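PDB 5GZS: GGDEF family protein from Vibrio cholerae, which probably makes the second messenger cyclic di-GMP as a diguanylate cyclase and binds arginine through its periplasmic portion. Local coordinates for residues A[93-98]-A[105-110]; A[218-223]-A[427-432]; A[246-251]-A[307-312]; A[250-255]-A[435-440]. One frame throughout, in Å; residues are numbered along the deposited sequence.

Interaction 1: residues A[93-98]-A[105-110]; sequences RLVGIP and TLLKEH
V95 and L107 meet tip to tip in the buried layer between strand 94-98 and helix 103-110. The touching atom on the helix side is a single methyl, CD2 of L107, which comes to 3.7 Å from V95 CG1. V95 holds CG1 anti to its backbone N (chi1 176°), a setting that turns this branch to the helix while CG2 sits only a little farther from the same methyl, at 4.1 Å. I97, two residues on along the strand and so on the same side of it, adds its outermost atom: CD1 lies 4.0 Å from L107 CD2, with the two side chains crossing at a slant. Strand 94-98, helix 103-110 and strand 115-119 form a beta-alpha-beta unit in a domain of the family 3 solute-binding type, and V95, I97 and L107 pack between its sheet and its helix. The isoleucine reaches the leucine with CG1 anti to the carbonyl carbon (chi1 -58°), whereas L107, whose CD2 makes every touch, has a chi1 of -110°, off the usual staggered positions. V138 of strand 137-140 packs on both V95 and L107; Q116 of strand 115-119 touches I97 and L107.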
loop_
_atom_site.group_PDB
_atom_site.type_symbol
_atom_site.label_atom_id
_atom_site.label_comp_id
_atom_site.label_asym_id
_atom_site.label_seq_id
_atom_site.Cartn_x
_atom_site.Cartn_y
_atom_site.Cartn_z
ATOM N N ARG A 93 10.655 17.232 5.244
ATOM C CA ARG A 93 11.327 16.917 6.497
ATOM C C ARG A 93 10.939 17.963 7.544
ATOM O O ARG A 93 10.970 17.693 8.742
ATOM C CB ARG A 93 12.836 16.849 6.285
ATOM C CG ARG A 93 13.237 16.046 5.047
ATOM C CD ARG A 93 14.443 16.694 4.399
ATOM N NE ARG A 93 14.135 18.073 4.019
ATOM C CZ ARG A 93 14.907 19.115 4.314
ATOM N NH1 ARG A 93 16.028 18.933 5.009
ATOM N NH2 ARG A 93 14.546 20.338 3.932
ATOM N N LEU A 94 10.538 19.144 7.066
ATOM C CA LEU A 94 9.950 20.192 7.897
ATOM C C LEU A 94 8.561 20.513 7.417
ATOM O O LEU A 94 8.343 20.622 6.214
ATOM C CB LEU A 94 10.776 21.468 7.856
ATOM C CG LEU A 94 12.070 21.459 8.645
ATOM C CD1 LEU A 94 13.199 21.947 7.750
ATOM C CD2 LEU A 94 11.916 22.325 9.865
ATOM N N VAL A 95 7.631 20.672 8.353
ATOM C CA VAL A 95 6.267 21.115 8.057
ATOM C C VAL A 95 5.813 22.134 9.094
ATOM O O VAL A 95 6.013 21.940 10.296
ATOM C CB VAL A 95 5.241 19.958 8.043
ATOM C CG1 VAL A 95 3.848 20.493 7.828
ATOM C CG2 VAL A 95 5.533 19.005 6.933
ATOM N N GLY A 96 5.200 23.216 8.626
ATOM C CA GLY A 96 4.630 24.220 9.507
ATOM C C GLY A 96 3.269 23.746 9.986
ATOM O O GLY A 96 2.499 23.145 9.224
ATOM N N ILE A 97 2.979 23.998 11.254
ATOM C CA ILE A 97 1.748 23.507 11.846
ATOM C C ILE A 97 1.080 24.601 12.656
ATOM O O ILE A 97 1.698 25.176 13.568
ATOM C CB ILE A 97 1.990 22.280 12.765
ATOM C CG1 ILE A 97 2.648 21.125 11.999
ATOM C CG2 ILE A 97 0.681 21.824 13.407
ATOM C CD1 ILE A 97 1.716 20.372 11.051
ATOM N N PRO A 98 -0.193 24.891 12.335
ATOM C CA PRO A 98 -0.972 25.872 13.094
ATOM C C PRO A 98 -1.090 25.408 14.532
ATOM O O PRO A 98 -1.345 24.230 14.787
ATOM C CB PRO A 98 -2.340 25.873 12.406
ATOM C CG PRO A 98 -2.172 25.078 11.168
ATOM C CD PRO A 98 -1.021 24.159 11.374
ATOM N N THR A 105 -1.181 16.237 15.924
ATOM C CA THR A 105 -1.433 14.803 16.100
ATOM C C THR A 105 -1.590 14.008 14.799
ATOM O O THR A 105 -1.171 12.851 14.695
ATOM C CB THR A 105 -2.700 14.605 16.953
ATOM O OG1 THR A 105 -2.447 15.073 18.286
ATOM C CG2 THR A 105 -3.132 13.143 16.983
ATOM N N LEU A 106 -2.204 14.632 13.804
ATOM C CA LEU A 106 -2.473 13.936 12.556
ATOM C C LEU A 106 -1.187 13.639 11.799
ATOM O O LEU A 106 -1.044 12.567 11.197
ATOM C CB LEU A 106 -3.413 14.747 11.671
ATOM C CG LEU A 106 -3.791 14.059 10.358
ATOM C CD1 LEU A 106 -4.843 13.000 10.605
ATOM C CD2 LEU A 106 -4.269 15.062 9.336
ATOM N N LEU A 107 -0.251 14.582 11.812
ATOM C CA LEU A 107 0.924 14.419 10.964
ATOM C C LEU A 107 1.970 13.515 11.594
ATOM O O LEU A 107 2.673 12.801 10.871
ATOM C CB LEU A 107 1.547 15.773 10.604
ATOM C CG LEU A 107 1.346 16.125 9.119
ATOM C CD1 LEU A 107 -0.126 16.448 8.759
ATOM C CD2 LEU A 107 2.280 17.252 8.681
ATOM N N LYS A 108 2.055 13.535 12.921
ATOM C CA LYS A 108 2.967 12.665 13.647
ATOM C C LYS A 108 2.451 11.231 13.629
ATOM O O LYS A 108 3.233 10.281 13.666
ATOM C CB LYS A 108 3.135 13.148 15.089
ATOM C CG LYS A 108 4.401 13.954 15.329
ATOM C CD LYS A 108 5.482 13.105 15.978
ATOM C CE LYS A 108 6.864 13.493 15.479
ATOM N NZ LYS A 108 7.937 12.698 16.138
ATOM N N GLU A 109 1.131 11.079 13.571
ATOM C CA GLU A 109 0.527 9.750 13.518
ATOM C C GLU A 109 0.717 9.133 12.121
ATOM O O GLU A 109 0.919 7.920 11.990
ATOM C CB GLU A 109 -0.963 9.789 13.910
ATOM C CG GLU A 109 -1.681 8.449 13.696
ATOM C CD GLU A 109 -3.163 8.486 14.044
ATOM O OE1 GLU A 109 -3.549 9.238 14.969
ATOM O OE2 GLU A 109 -3.939 7.758 13.382
ATOM N N HIS A 110 0.697 9.965 11.085
ATOM C CA HIS A 110 0.870 9.456 9.722
ATOM C C HIS A 110 2.273 9.687 9.128
ATOM O O HIS A 110 2.669 8.990 8.188
ATOM C CB HIS A 110 -0.191 10.064 8.792
ATOM C CG HIS A 110 -1.587 9.629 9.110
ATOM N ND1 HIS A 110 -2.427 10.361 9.926
ATOM C CD2 HIS A 110 -2.276 8.522 8.754
ATOM C CE1 HIS A 110 -3.575 9.722 10.052
ATOM N NE2 HIS A 110 -3.513 8.605 9.350
#

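Interaction 2: residues A[218-223]-A[427-432]; sequences SGLNVQ and APLFSR
This is a small apolar contact, partly buried, between the loop that follows helix 189-218 and the middle of helix 421-435. Its core is a meeting of two leucine methyls: L220 CD2 and L429 CD1 stand 4.0 Å apart, the side chains reaching toward each other tip to tip. L220 carries CG between its backbone N and its carbonyl carbon (chi1 75°), and from there CD2 is the branch sent across to the helix. L429 leaves its helix with CG anti to the carbonyl carbon (chi1 -67°) and presents CD1 to the loop.

S218 adds a looser approach, its OG lying 4.3 Å from L429 CD1. The polar business of that hydroxyl is elsewhere: it bonds to V215 O, three residues earlier in helix 189-218, and accepts L220 N at 3.2 Å from S218 OG, an ST turn that ties L220 to the end of that helix. G219, between them, leaves helical geometry with a positive phi of 76°. On the other side of the contact, S431 OG bonds both to A427 O, one turn back in helix 421-435, and to E306 N outside it.

Around the pair, L422, T425 and L426 of helix 421-435 pack against L220, as does L262 from a loop. R432 bonds through NH1 to S214 OG, a second tie between helices 421-435 and 189-218, and F430 turns instead to F417 of strand 414-417 and to helix 248-259.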
loop_
_atom_site.group_PDB
_atom_site.type_symbol
_atom_site.label_atom_id
_atom_site.label_comp_id
_atom_site.label_asym_id
_atom_site.label_seq_id
_atom_site.Cartn_x
_atom_site.Cartn_y
_atom_site.Cartn_z
ATOM N N SER A 218 2.955 31.304 -18.611
ATOM C CA SER A 218 3.835 30.421 -19.365
ATOM C C SER A 218 4.012 31.003 -20.751
ATOM O O SER A 218 5.006 30.760 -21.432
ATOM C CB SER A 218 3.266 29.005 -19.459
ATOM O OG SER A 218 2.304 28.917 -20.496
ATOM N N GLY A 219 3.020 31.767 -21.180
ATOM C CA GLY A 219 3.153 32.449 -22.448
ATOM C C GLY A 219 2.963 31.516 -23.611
ATOM O O GLY A 219 3.451 31.776 -24.698
ATOM N N LEU A 220 2.277 30.409 -23.379
ATOM C CA LEU A 220 2.008 29.502 -24.471
ATOM C C LEU A 220 0.763 30.013 -25.194
ATOM O O LEU A 220 -0.070 30.690 -24.611
ATOM C CB LEU A 220 1.841 28.049 -23.976
ATOM C CG LEU A 220 0.549 27.657 -23.264
ATOM C CD1 LEU A 220 -0.528 27.310 -24.271
ATOM C CD2 LEU A 220 0.796 26.493 -22.317
ATOM N N ASN A 221 0.647 29.667 -26.467
ATOM C CA ASN A 221 -0.436 30.124 -27.306
ATOM C C ASN A 221 -1.705 29.302 -27.122
ATOM O O ASN A 221 -1.902 28.322 -27.826
ATOM C CB ASN A 221 0.029 30.094 -28.766
ATOM C CG ASN A 221 -1.034 30.551 -29.735
ATOM O OD1 ASN A 221 -2.136 30.924 -29.352
ATOM N ND2 ASN A 221 -0.693 30.539 -31.008
ATOM N N VAL A 222 -2.581 29.723 -26.211
ATOM C CA VAL A 222 -3.838 29.013 -25.974
ATOM C C VAL A 222 -4.805 28.971 -27.186
ATOM O O VAL A 222 -5.867 28.334 -27.095
ATOM C CB VAL A 222 -4.628 29.626 -24.782
ATOM C CG1 VAL A 222 -3.686 30.032 -23.624
ATOM C CG2 VAL A 222 -5.449 30.820 -25.248
ATOM N N GLN A 223 -4.473 29.646 -28.294
ATOM C CA GLN A 223 -5.295 29.521 -29.495
ATOM C C GLN A 223 -4.853 28.296 -30.285
ATOM O O GLN A 223 -5.511 27.890 -31.246
ATOM C CB GLN A 223 -5.222 30.759 -30.390
ATOM C CG GLN A 223 -5.851 32.009 -29.815
ATOM C CD GLN A 223 -7.171 31.744 -29.106
ATOM O OE1 GLN A 223 -8.115 31.211 -29.686
ATOM N NE2 GLN A 223 -7.234 32.108 -27.836
ATOM N N ALA A 427 3.810 19.656 -20.043
ATOM C CA ALA A 427 3.859 18.507 -19.137
ATOM C C ALA A 427 3.737 18.864 -17.635
ATOM O O ALA A 427 2.921 18.259 -16.950
ATOM C CB ALA A 427 5.146 17.681 -19.398
ATOM N N PRO A 428 4.522 19.844 -17.120
ATOM C CA PRO A 428 4.338 20.226 -15.703
ATOM C C PRO A 428 2.975 20.804 -15.418
ATOM O O PRO A 428 2.429 20.551 -14.345
ATOM C CB PRO A 428 5.401 21.300 -15.467
ATOM C CG PRO A 428 6.424 21.039 -16.497
ATOM C CD PRO A 428 5.682 20.539 -17.710
ATOM N N LEU A 429 2.443 21.577 -16.361
ATOM C CA LEU A 429 1.100 22.123 -16.229
ATOM C C LEU A 429 0.079 20.999 -16.157
ATOM O O LEU A 429 -0.823 21.024 -15.310
ATOM C CB LEU A 429 0.784 23.065 -17.389
ATOM C CG LEU A 429 1.640 24.326 -17.337
ATOM C CD1 LEU A 429 1.591 25.105 -18.646
ATOM C CD2 LEU A 429 1.187 25.181 -16.133
ATOM N N PHE A 430 0.221 20.000 -17.025
ATOM C CA PHE A 430 -0.733 18.896 -17.014
ATOM C C PHE A 430 -0.626 18.121 -15.691
ATOM O O PHE A 430 -1.627 17.637 -15.178
ATOM C CB PHE A 430 -0.537 17.975 -18.235
ATOM C CG PHE A 430 -1.398 18.361 -19.437
ATOM C CD1 PHE A 430 -0.987 19.343 -20.328
ATOM C CD2 PHE A 430 -2.619 17.766 -19.648
ATOM C CE1 PHE A 430 -1.780 19.708 -21.416
ATOM C CE2 PHE A 430 -3.425 18.124 -20.730
ATOM C CZ PHE A 430 -3.004 19.094 -21.621
ATOM N N SER A 431 0.567 18.036 -15.107
ATOM C CA SER A 431 0.672 17.404 -13.790
ATOM C C SER A 431 -0.261 18.067 -12.752
ATOM O O SER A 431 -1.026 17.380 -12.054
ATOM C CB SER A 431 2.109 17.436 -13.309
ATOM O OG SER A 431 2.921 16.622 -14.133
ATOM N N ARG A 432 -0.231 19.396 -12.673
ATOM C CA ARG A 432 -1.134 20.105 -11.768
ATOM C C ARG A 432 -2.587 19.859 -12.109
ATOM O O ARG A 432 -3.382 19.580 -11.221
ATOM C CB ARG A 432 -0.847 21.597 -11.780
ATOM C CG ARG A 432 0.541 21.938 -11.280
ATOM C CD ARG A 432 0.814 23.427 -11.419
ATOM N NE ARG A 432 -0.128 24.246 -10.658
ATOM C CZ ARG A 432 -0.038 25.566 -10.580
ATOM N NH1 ARG A 432 0.950 26.191 -11.216
ATOM N NH2 ARG A 432 -0.922 26.263 -9.880
#

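Interaction 3: residues A[246-251]-A[307-312]; sequences RGISAD and SYYHPQ
S249 and Y308 supply the polar part of this contact: their hydroxyls share a hydrogen bond with S249 OG 2.5 Å from Y308 OH, and either could be the donor. The serine oxygen lies at the edge of the tyrosine ring, near its plane, and S249 CB follows it to 3.3 Å from Y308 OH. Y308 reaches this spot with CG placed between its backbone N and carbonyl carbon (chi1 63°), which swings the phenol toward the first turn of helix 248-259.

The apolar part belongs to I248, whose two arms go to different rings. Its CG2 meets the edge of the Y308 ring, 4.0 Å from CE1, while CD1, at the end of the longer arm, comes obliquely and more loosely to Y309 CD1 at 4.5 Å. G247 stands at the N-cap position just before these two contact residues, so the beginning of the helix is what the tyrosine loop leans on.

Residues 307-312 lie in the connection between strand 303-304 and strand 312-318. Y308 is also packed on A290 and P291 of strand 288-292, and S249 touches P291 too. I443 of helix 439-445 contacts both I248 and Y309, and A384 of helix 383-391 contacts Y309.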
loop_
_atom_site.group_PDB
_atom_site.type_symbol
_atom_site.label_atom_id
_atom_site.label_comp_id
_atom_site.label_asym_id
_atom_site.label_seq_id
_atom_site.Cartn_x
_atom_site.Cartn_y
_atom_site.Cartn_z
ATOM N N ARG A 246 -13.381 5.399 -25.417
ATOM C CA ARG A 246 -13.277 6.716 -24.782
ATOM C C ARG A 246 -13.420 6.632 -23.240
ATOM O O ARG A 246 -14.468 6.969 -22.684
ATOM C CB ARG A 246 -14.327 7.665 -25.385
ATOM C CG ARG A 246 -14.208 7.843 -26.907
ATOM C CD ARG A 246 -14.852 9.136 -27.335
ATOM N NE ARG A 246 -16.078 9.359 -26.574
ATOM C CZ ARG A 246 -16.784 10.488 -26.581
ATOM N NH1 ARG A 246 -16.393 11.519 -27.315
ATOM N NH2 ARG A 246 -17.883 10.589 -25.844
ATOM N N GLY A 247 -12.361 6.191 -22.555
ATOM C CA GLY A 247 -12.440 5.894 -21.129
ATOM C C GLY A 247 -11.501 6.634 -20.182
ATOM O O GLY A 247 -11.492 7.862 -20.155
ATOM N N ILE A 248 -10.726 5.895 -19.387
ATOM C CA ILE A 248 -9.924 6.509 -18.332
ATOM C C ILE A 248 -9.004 7.583 -18.879
ATOM O O ILE A 248 -9.063 8.734 -18.454
ATOM C CB ILE A 248 -9.052 5.485 -17.579
ATOM C CG1 ILE A 248 -9.895 4.652 -16.619
ATOM C CG2 ILE A 248 -7.960 6.182 -16.768
ATOM C CD1 ILE A 248 -9.083 3.741 -15.714
ATOM N N SER A 249 -8.152 7.207 -19.827
ATOM C CA SER A 249 -7.165 8.142 -20.339
ATOM C C SER A 249 -7.814 9.345 -21.010
ATOM O O SER A 249 -7.307 10.448 -20.908
ATOM C CB SER A 249 -6.213 7.437 -21.310
ATOM O OG SER A 249 -5.370 6.535 -20.617
ATOM N N ALA A 250 -8.938 9.154 -21.683
ATOM C CA ALA A 250 -9.516 10.261 -22.446
ATOM C C ALA A 250 -10.093 11.308 -21.513
ATOM O O ALA A 250 -9.911 12.507 -21.732
ATOM C CB ALA A 250 -10.567 9.770 -23.398
ATOM N N ASP A 251 -10.774 10.838 -20.469
ATOM C CA ASP A 251 -11.334 11.712 -19.446
ATOM C C ASP A 251 -10.218 12.494 -18.751
ATOM O O ASP A 251 -10.339 13.697 -18.561
ATOM C CB ASP A 251 -12.142 10.907 -18.415
ATOM C CG ASP A 251 -13.530 10.491 -18.936
ATOM O OD1 ASP A 251 -13.785 10.604 -20.158
ATOM O OD2 ASP A 251 -14.353 10.015 -18.119
ATOM N N SER A 307 2.222 10.448 -12.996
ATOM C CA SER A 307 1.335 9.304 -13.255
ATOM C C SER A 307 -0.107 9.626 -12.881
ATOM O O SER A 307 -0.339 10.494 -12.064
ATOM C CB SER A 307 1.795 8.071 -12.487
ATOM O OG SER A 307 3.204 7.965 -12.520
ATOM N N TYR A 308 -1.073 8.934 -13.481
ATOM C CA TYR A 308 -2.476 9.126 -13.111
ATOM C C TYR A 308 -3.188 7.794 -12.938
ATOM O O TYR A 308 -4.376 7.746 -12.619
ATOM C CB TYR A 308 -3.209 9.986 -14.148
ATOM C CG TYR A 308 -3.303 9.411 -15.549
ATOM C CD1 TYR A 308 -4.366 8.590 -15.917
ATOM C CD2 TYR A 308 -2.342 9.704 -16.509
ATOM C CE1 TYR A 308 -4.461 8.066 -17.195
ATOM C CE2 TYR A 308 -2.432 9.188 -17.796
ATOM C CZ TYR A 308 -3.492 8.368 -18.128
ATOM O OH TYR A 308 -3.583 7.855 -19.403
ATOM N N TYR A 309 -2.456 6.715 -13.169
ATOM C CA TYR A 309 -2.989 5.380 -12.960
ATOM C C TYR A 309 -1.836 4.421 -12.695
ATOM O O TYR A 309 -0.699 4.660 -13.136
ATOM C CB TYR A 309 -3.818 4.915 -14.162
ATOM C CG TYR A 309 -4.433 3.563 -13.940
ATOM C CD1 TYR A 309 -5.500 3.403 -13.079
ATOM C CD2 TYR A 309 -3.919 2.440 -14.567
ATOM C CE1 TYR A 309 -6.051 2.150 -12.853
ATOM C CE2 TYR A 309 -4.461 1.188 -14.354
ATOM C CZ TYR A 309 -5.521 1.048 -13.497
ATOM O OH TYR A 309 -6.050 -0.204 -13.289
ATOM N N HIS A 310 -2.113 3.347 -11.961
ATOM C CA HIS A 310 -1.059 2.382 -11.657
ATOM C C HIS A 310 -1.496 0.954 -11.881
ATOM O O HIS A 310 -1.988 0.299 -10.961
ATOM C CB HIS A 310 -0.591 2.562 -10.235
ATOM C CG HIS A 310 -0.250 3.972 -9.913
ATOM N ND1 HIS A 310 1.027 4.476 -10.048
ATOM C CD2 HIS A 310 -1.024 4.999 -9.485
ATOM C CE1 HIS A 310 1.030 5.749 -9.692
ATOM N NE2 HIS A 310 -0.200 6.090 -9.347
ATOM N N PRO A 311 -1.298 0.471 -13.114
ATOM C CA PRO A 311 -1.721 -0.854 -13.559
ATOM C C PRO A 311 -1.063 -1.944 -12.767
ATOM O O PRO A 311 0.067 -1.773 -12.288
ATOM C CB PRO A 311 -1.261 -0.900 -15.016
ATOM C CG PRO A 311 -1.049 0.527 -15.402
ATOM C CD PRO A 311 -0.596 1.205 -14.180
ATOM N N GLN A 312 -1.782 -3.058 -12.659
ATOM C CA GLN A 312 -1.333 -4.246 -11.947
ATOM C C GLN A 312 -0.874 -5.351 -12.904
ATOM O O GLN A 312 -1.697 -5.996 -13.557
ATOM C CB GLN A 312 -2.467 -4.744 -11.065
ATOM C CG GLN A 312 -2.953 -3.696 -10.101
ATOM C CD GLN A 312 -1.856 -3.259 -9.158
ATOM O OE1 GLN A 312 -1.202 -4.089 -8.513
ATOM N NE2 GLN A 312 -1.631 -1.949 -9.083
#

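Interaction 4: residues A[250-255]-A[435-440]; sequences ADVVFQ and KMLNTE
L437 lies in the short link between helices 421-435 and 439-445, and its side chain reaches across to one side of helix 248-259, touching V252 and Q255. From CB the chain runs with CG anti to the carbonyl carbon (chi1 -72°); CB and CG themselves make no close approach to residues 250-255, and the contact is left to the two methyls at the fork. CD1 rests over the helix backbone, 3.8 Å from V252 O, and beside the valine, 4.1 Å from V252 CG1. CD2 takes the next turn, at 3.9 Å from Q255 CB, and passes the glutamine's amide oxygen with 4.1 Å between it and Q255 OE1. V252 and Q255 are three apart, adjacent on the helix surface, and the fork of L437 spans them. The valine offers the branch anti to its backbone N (chi1 179°). All of this is van der Waals packing.

M259 of helix 248-259 touches both L437 and the selenomethionine M436; M436 also packs on R207 and L211 of helix 189-218. I442 of helix 439-445 meets D251 and Q255, while V253 packs on V228 of strand 226-230.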
loop_
_atom_site.group_PDB
_atom_site.type_symbol
_atom_site.label_atom_id
_atom_site.label_comp_id
_atom_site.label_asym_id
_atom_site.label_seq_id
_atom_site.Cartn_x
_atom_site.Cartn_y
_atom_site.Cartn_z
ATOM N N ALA A 250 -8.938 9.154 -21.683
ATOM C CA ALA A 250 -9.516 10.261 -22.446
ATOM C C ALA A 250 -10.093 11.308 -21.513
ATOM O O ALA A 250 -9.911 12.507 -21.732
ATOM C CB ALA A 250 -10.567 9.770 -23.398
ATOM N N ASP A 251 -10.774 10.838 -20.469
ATOM C CA ASP A 251 -11.334 11.712 -19.446
ATOM C C ASP A 251 -10.218 12.494 -18.751
ATOM O O ASP A 251 -10.339 13.697 -18.561
ATOM C CB ASP A 251 -12.142 10.907 -18.415
ATOM C CG ASP A 251 -13.530 10.491 -18.936
ATOM O OD1 ASP A 251 -13.785 10.604 -20.158
ATOM O OD2 ASP A 251 -14.353 10.015 -18.119
ATOM N N VAL A 252 -9.132 11.827 -18.375
ATOM C CA VAL A 252 -8.093 12.534 -17.658
ATOM C C VAL A 252 -7.476 13.607 -18.548
ATOM O O VAL A 252 -7.215 14.736 -18.091
ATOM C CB VAL A 252 -6.993 11.604 -17.172
ATOM C CG1 VAL A 252 -5.923 12.408 -16.460
ATOM C CG2 VAL A 252 -7.582 10.515 -16.282
ATOM N N VAL A 253 -7.252 13.265 -19.817
ATOM C CA VAL A 253 -6.571 14.191 -20.710
ATOM C C VAL A 253 -7.481 15.369 -21.017
ATOM O O VAL A 253 -7.104 16.517 -20.775
ATOM C CB VAL A 253 -6.106 13.505 -22.013
ATOM C CG1 VAL A 253 -5.847 14.516 -23.098
ATOM C CG2 VAL A 253 -4.841 12.690 -21.742
ATOM N N PHE A 254 -8.684 15.076 -21.512
ATOM C CA PHE A 254 -9.655 16.100 -21.873
ATOM C C PHE A 254 -10.035 17.029 -20.727
ATOM O O PHE A 254 -10.044 18.248 -20.902
ATOM C CB PHE A 254 -10.909 15.452 -22.426
ATOM C CG PHE A 254 -10.831 15.165 -23.882
ATOM C CD1 PHE A 254 -10.112 16.008 -24.720
ATOM C CD2 PHE A 254 -11.449 14.054 -24.417
ATOM C CE1 PHE A 254 -10.025 15.757 -26.077
ATOM C CE2 PHE A 254 -11.372 13.793 -25.769
ATOM C CZ PHE A 254 -10.652 14.646 -26.603
ATOM N N GLN A 255 -10.351 16.465 -19.564
ATOM C CA GLN A 255 -10.736 17.283 -18.408
ATOM C C GLN A 255 -9.565 18.089 -17.857
ATOM O O GLN A 255 -9.747 19.202 -17.350
ATOM C CB GLN A 255 -11.333 16.418 -17.308
ATOM C CG GLN A 255 -12.690 15.837 -17.683
ATOM C CD GLN A 255 -13.157 14.822 -16.665
ATOM O OE1 GLN A 255 -12.887 14.976 -15.477
ATOM N NE2 GLN A 255 -13.845 13.769 -17.123
ATOM N N LYS A 435 -3.566 16.585 -10.716
ATOM C CA LYS A 435 -3.704 16.602 -9.250
ATOM C C LYS A 435 -5.077 17.077 -8.811
ATOM O O LYS A 435 -5.765 16.383 -8.051
ATOM C CB LYS A 435 -2.638 17.464 -8.586
ATOM C CG LYS A 435 -1.280 16.810 -8.630
ATOM C CD LYS A 435 -0.236 17.544 -7.847
ATOM C CE LYS A 435 1.124 17.220 -8.439
ATOM N NZ LYS A 435 2.258 17.290 -7.468
HETATM N N MSE A 436 -5.476 18.236 -9.319
HETATM C CA MSE A 436 -6.750 18.822 -8.979
HETATM C C MSE A 436 -7.897 17.984 -9.462
HETATM O O MSE A 436 -9.050 18.314 -9.107
HETATM C CB MSE A 436 -6.846 20.207 -9.611
HETATM C CG MSE A 436 -6.142 21.250 -8.750
HETATM SE SE MSE A 436 -6.283 23.016 -9.610
HETATM C CE MSE A 436 -4.361 23.328 -9.912
ATOM N N LEU A 437 -7.656 16.931 -10.243
ATOM C CA LEU A 437 -8.781 16.159 -10.704
ATOM C C LEU A 437 -9.192 15.112 -9.700
ATOM O O LEU A 437 -8.427 14.770 -8.823
ATOM C CB LEU A 437 -8.486 15.501 -12.046
ATOM C CG LEU A 437 -8.410 16.320 -13.335
ATOM C CD1 LEU A 437 -7.837 15.481 -14.441
ATOM C CD2 LEU A 437 -9.731 16.920 -13.757
ATOM N N ASN A 438 -10.417 14.622 -9.839
ATOM C CA ASN A 438 -10.879 13.465 -9.114
ATOM C C ASN A 438 -10.747 12.242 -9.980
ATOM O O ASN A 438 -11.649 11.866 -10.693
ATOM C CB ASN A 438 -12.316 13.629 -8.644
ATOM C CG ASN A 438 -12.684 12.665 -7.540
ATOM O OD1 ASN A 438 -11.877 11.891 -7.085
ATOM N ND2 ASN A 438 -13.915 12.708 -7.126
ATOM N N THR A 439 -9.577 11.643 -9.881
ATOM C CA THR A 439 -9.177 10.557 -10.734
ATOM C C THR A 439 -9.840 9.294 -10.306
ATOM O O THR A 439 -10.285 8.514 -11.107
ATOM C CB THR A 439 -7.639 10.370 -10.746
ATOM O OG1 THR A 439 -7.229 9.540 -9.653
ATOM C CG2 THR A 439 -6.941 11.704 -10.662
ATOM N N GLU A 440 -9.899 9.104 -9.013
ATOM C CA GLU A 440 -10.576 7.959 -8.477
ATOM C C GLU A 440 -11.958 7.828 -9.054
ATOM O O GLU A 440 -12.327 6.749 -9.465
ATOM C CB GLU A 440 -10.614 8.048 -6.964
ATOM C CG GLU A 440 -9.238 8.189 -6.338
ATOM C CD GLU A 440 -9.050 7.319 -5.116
ATOM O OE1 GLU A 440 -10.044 6.754 -4.621
ATOM O OE2 GLU A 440 -7.901 7.208 -4.643
#

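Interactions 3 and 4 share A250 and D251 and use successive turns of helix 248-259; their centres are 9 Å apart, and Y308 CD1 packs 3.8 Å from V252 CG2. Interaction 2 touches interaction 4 through F430 CE2, 4.0 Å from V253 O, but stays about 6 Å from interaction 3 at the nearest atoms; helix 421-435 is followed by the link that carries L437. Interaction 3 is nested within the loop closed by interaction 2. Interaction 1 stands apart, its centre about 29 to 32 Å from the others, in the first of the two solute-binding-type regions, the one that holds arginine. The I97 side chain is about 9 Å from that ligand, near T101 and T102 of the pocket in sequence.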